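Local coordinates for alkylhydroperoxidase AhpD core: uncharacterized peroxidase-related protein (Ralstonia eutropha, PDB 2PRR) that is uncharacterised but, as a member of the carboxymuconolactone decarboxylase family with an AhpD-like core, probably acts as a peroxidase-related oxidoreductase, at residues T44-H47 and E51-A54; R53-Y58 and T166-L171. All blocks are in the same frame, centred on the assembly; numbering follows the deposited sequence.

Overall arrangement
Both contacts draw on helix 49-63 and are buried, their centres lying about 11 Å apart. Contact 1 is the more peripheral, about 16 Å from the centre of the chain, and folds the end of helix 40-45 against the first turns of helix 49-63 through one aromatic ring, aliphatic CB atoms and backbone atoms. Contact 2, about 9 Å from that centre, sets the next turns of helix 49-63 against helix 156-179, far along the chain, through an aromatic cluster. The two meet where L45 CD1 packs on F55 CG at 3.7 Å. Both reach a second subunit: hydrogen bonds from H47 and E51 add to packing at contact 1, while at contact 2 the partners are packing ones.

Contact 1: T44-H47 and E51-A54; sequences TLAH and EFRA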
# COMPACT_ATOMS: atom_id res chain seq x y z
N THR D 44 19.19 -18.14 20.96
CA THR D 44 19.57 -17.57 19.66
C THR D 44 20.29 -16.24 19.80
O THR D 44 21.28 -15.99 19.10
CB THR D 44 18.35 -17.44 18.70
OG1 THR D 44 17.31 -16.66 19.32
CG2 THR D 44 17.80 -18.81 18.37
N LEU D 45 19.79 -15.39 20.69
CA LEU D 45 20.43 -14.08 20.94
C LEU D 45 21.75 -14.21 21.71
O LEU D 45 22.58 -13.32 21.65
CB LEU D 45 19.49 -13.09 21.62
CG LEU D 45 18.26 -12.63 20.82
CD1 LEU D 45 17.47 -11.68 21.68
CD2 LEU D 45 18.57 -11.96 19.42
N ALA D 46 21.94 -15.34 22.41
CA ALA D 46 23.20 -15.60 23.15
C ALA D 46 24.44 -15.67 22.22
O ALA D 46 25.56 -15.71 22.71
CB ALA D 46 23.07 -16.87 24.00
N HIS D 47 24.21 -15.73 20.90
CA HIS D 47 25.25 -15.64 19.86
C HIS D 47 25.95 -14.27 19.92
O HIS D 47 27.12 -14.15 19.57
CB HIS D 47 24.61 -15.85 18.47
CG HIS D 47 25.54 -15.64 17.31
ND1 HIS D 47 26.57 -16.51 17.01
CD2 HIS D 47 25.58 -14.67 16.36
CE1 HIS D 47 27.21 -16.07 15.94
NE2 HIS D 47 26.63 -14.96 15.52
N GLU D 51 24.34 -7.93 23.11
CA GLU D 51 23.01 -7.55 22.61
C GLU D 51 21.98 -8.30 23.46
O GLU D 51 20.94 -7.78 23.84
CB GLU D 51 22.92 -7.88 21.13
CG GLU D 51 24.07 -7.29 20.34
CD GLU D 51 24.06 -7.64 18.88
OE1 GLU D 51 22.97 -7.90 18.33
OE2 GLU D 51 25.16 -7.66 18.28
N PHE D 52 22.28 -9.54 23.77
CA PHE D 52 21.48 -10.33 24.69
C PHE D 52 21.25 -9.57 26.00
O PHE D 52 20.12 -9.45 26.47
CB PHE D 52 22.25 -11.64 24.98
CG PHE D 52 21.59 -12.53 25.96
CD1 PHE D 52 21.69 -12.29 27.32
CD2 PHE D 52 20.91 -13.65 25.55
CE1 PHE D 52 21.10 -13.10 28.23
CE2 PHE D 52 20.32 -14.48 26.47
CZ PHE D 52 20.42 -14.20 27.82
N ARG D 53 22.31 -9.04 26.59
CA ARG D 53 22.17 -8.34 27.87
C ARG D 53 21.30 -7.10 27.73
O ARG D 53 20.44 -6.82 28.58
CB ARG D 53 23.54 -7.98 28.48
CG ARG D 53 24.37 -9.19 28.91
CD ARG D 53 25.69 -8.78 29.56
NE ARG D 53 26.61 -9.92 29.74
CZ ARG D 53 27.69 -10.18 28.99
NH1 ARG D 53 28.01 -9.42 27.94
NH2 ARG D 53 28.43 -11.24 29.27
N ALA D 54 21.53 -6.35 26.65
CA ALA D 54 20.79 -5.12 26.42
C ALA D 54 19.32 -5.38 26.05
O ALA D 54 18.43 -4.58 26.37
CB ALA D 54 21.50 -4.30 25.34
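F52 lays its side chain against the backbone of L45 and A46 at a tight turn between two consecutive helices of an all-helical fold, where helix 40-45 gives way after a short connection to helix 49-63. The closest pair of CA atoms, those of L45 and F52, are 5.4 Å apart, so the ring meets main chain as much as side chains. Having CG anti to the backbone N (chi1 177°) brings the CD2 side of the F52 ring to the L45-A46 peptide, and CD2 comes to 3.7 Å from A46 N, an oblique approach. The carbonyl carbon of L45, by contrast, sits at the ring edge, close to the ring plane.

The methyl group of A46 and the CB of L45 both converge on the same ring atom: A46 CB and L45 CB are each 4.2 Å from F52 CD2. Of the ring, the CD2 corner does the touching, while CB of F52 meets the L45 carbonyl. L45 directs its CB at the 51-54 segment; the branch beyond leads away from F52, toward F55. I24 and R27 of helix 22-35 also touch the F52 side chain, and F56, one turn on, meets its ring at an inclined angle.

Charged and polar side chains flank this packing. E51 OE2 forms a salt bridge with R48 NH1 in the connection. E51 OE1 is hydrogen-bonded to W160 NE1, and H47 NE2 to E157 OE2, both of the second subunit, which ties the corner into the assembly. The closest approach to the F52 CB methylene is made by the carbonyl oxygen of L45, with L45 O 3.7 Å from F52 CB.

Contact 2: R53-Y58 and T166-L171; sequences RAFFAY and TAFFGL
The ring of F168 enters between F55 and Y58 and makes one true ring contact, with F55, and only a marginal one with Y58. Against F55 it is edge-to-face, the planes inclined at 51°. F168 CZ stands 3.4 Å above the centre of the F55 ring, and F168 CZ to F55 CZ is 3.5 Å. The Y58 ring runs nearly parallel to that of F168 but is slid so far along that the two scarcely overlap, their centroids 5.6 Å apart.

Aliphatic packing fills in around the rings. Y58 CB lies 3.8 Å from F168 CE1, approaching that ring obliquely. With CG anti to the backbone N (chi1 175°), L171 extends toward F55, and its CD2 branch meets the ring edge, 3.7 Å from F55 CE2. The backbone takes part too, as F55 O lies 3.5 Å from F168 CZ.

V41 and L45 of helix 40-45 also pack on F55, and Y58 of the second subunit touches both F55 and L171. The segments 53-58 and 166-171, of helices 49-63 and 156-179, run roughly antiparallel (150°), their axes 11.3 Å apart at closest approach, a wide spacing bridged by an aromatic cluster within the all-helical, AhpD-like fold.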
# COMPACT_ATOMS: atom_id res chain seq x y z
N ARG D 53 22.31 -9.04 26.59
CA ARG D 53 22.17 -8.34 27.87
C ARG D 53 21.30 -7.10 27.73
O ARG D 53 20.44 -6.82 28.58
CB ARG D 53 23.54 -7.98 28.48
CG ARG D 53 24.37 -9.19 28.91
CD ARG D 53 25.69 -8.78 29.56
NE ARG D 53 26.61 -9.92 29.74
CZ ARG D 53 27.69 -10.18 28.99
NH1 ARG D 53 28.01 -9.42 27.94
NH2 ARG D 53 28.43 -11.24 29.27
N ALA D 54 21.53 -6.35 26.65
CA ALA D 54 20.79 -5.12 26.42
C ALA D 54 19.32 -5.38 26.05
O ALA D 54 18.43 -4.58 26.37
CB ALA D 54 21.50 -4.30 25.34
N PHE D 55 19.07 -6.49 25.36
CA PHE D 55 17.72 -6.87 24.96
C PHE D 55 16.90 -7.21 26.19
O PHE D 55 15.84 -6.63 26.43
CB PHE D 55 17.79 -8.10 24.02
CG PHE D 55 16.46 -8.55 23.44
CD1 PHE D 55 15.65 -9.45 24.12
CD2 PHE D 55 16.04 -8.09 22.20
CE1 PHE D 55 14.46 -9.85 23.59
CE2 PHE D 55 14.85 -8.49 21.66
CZ PHE D 55 14.06 -9.38 22.34
N PHE D 56 17.39 -8.15 26.99
CA PHE D 56 16.62 -8.57 28.14
C PHE D 56 16.46 -7.51 29.19
O PHE D 56 15.43 -7.42 29.83
CB PHE D 56 17.11 -9.91 28.68
CG PHE D 56 16.78 -11.03 27.76
CD1 PHE D 56 15.48 -11.52 27.69
CD2 PHE D 56 17.72 -11.55 26.90
CE1 PHE D 56 15.16 -12.50 26.81
CE2 PHE D 56 17.40 -12.55 26.02
CZ PHE D 56 16.12 -13.02 25.98
N ALA D 57 17.44 -6.64 29.34
CA ALA D 57 17.30 -5.53 30.25
C ALA D 57 16.21 -4.58 29.78
O ALA D 57 15.45 -4.05 30.59
CB ALA D 57 18.61 -4.80 30.39
N TYR D 58 16.11 -4.36 28.47
CA TYR D 58 15.08 -3.48 27.94
C TYR D 58 13.76 -4.20 28.10
O TYR D 58 12.77 -3.60 28.51
CB TYR D 58 15.31 -3.15 26.46
CG TYR D 58 14.87 -1.75 26.08
CD1 TYR D 58 13.68 -1.21 26.54
CD2 TYR D 58 15.65 -0.98 25.23
CE1 TYR D 58 13.30 0.07 26.20
CE2 TYR D 58 15.25 0.34 24.87
CZ TYR D 58 14.07 0.84 25.34
OH TYR D 58 13.65 2.12 25.00
N THR D 166 5.30 -1.57 21.97
CA THR D 166 5.24 -1.66 20.51
C THR D 166 6.69 -1.51 19.99
O THR D 166 7.19 -2.39 19.29
CB THR D 166 4.32 -0.59 19.93
OG1 THR D 166 3.02 -0.69 20.51
CG2 THR D 166 4.24 -0.69 18.39
N ALA D 167 7.38 -0.45 20.40
CA ALA D 167 8.72 -0.14 19.92
C ALA D 167 9.74 -1.25 20.13
O ALA D 167 10.45 -1.61 19.21
CB ALA D 167 9.22 1.16 20.52
N PHE D 168 9.79 -1.80 21.32
CA PHE D 168 10.74 -2.83 21.61
C PHE D 168 10.45 -4.17 20.91
O PHE D 168 11.37 -4.85 20.47
CB PHE D 168 10.85 -3.05 23.12
CG PHE D 168 11.68 -4.23 23.47
CD1 PHE D 168 13.06 -4.17 23.36
CD2 PHE D 168 11.08 -5.42 23.85
CE1 PHE D 168 13.84 -5.27 23.66
CE2 PHE D 168 11.86 -6.53 24.17
CZ PHE D 168 13.23 -6.44 24.08
N PHE D 169 9.21 -4.59 20.84
CA PHE D 169 8.88 -5.78 20.11
C PHE D 169 8.91 -5.60 18.55
O PHE D 169 8.93 -6.52 17.85
CB PHE D 169 7.59 -6.40 20.63
CG PHE D 169 7.74 -7.03 22.03
CD1 PHE D 169 8.13 -8.32 22.19
CD2 PHE D 169 7.50 -6.30 23.16
CE1 PHE D 169 8.28 -8.89 23.48
CE2 PHE D 169 7.65 -6.92 24.47
CZ PHE D 169 8.04 -8.18 24.56
N GLY D 170 8.96 -4.40 18.09
CA GLY D 170 9.22 -4.13 16.65
C GLY D 170 10.69 -4.46 16.42
O GLY D 170 11.07 -4.95 15.36
N LEU D 171 11.54 -4.22 17.44
CA LEU D 171 12.96 -4.59 17.38
C LEU D 171 13.06 -6.12 17.41
O LEU D 171 13.65 -6.76 16.52
CB LEU D 171 13.73 -3.97 18.58
CG LEU D 171 15.22 -4.28 18.85
CD1 LEU D 171 15.72 -3.38 19.95
CD2 LEU D 171 15.46 -5.73 19.23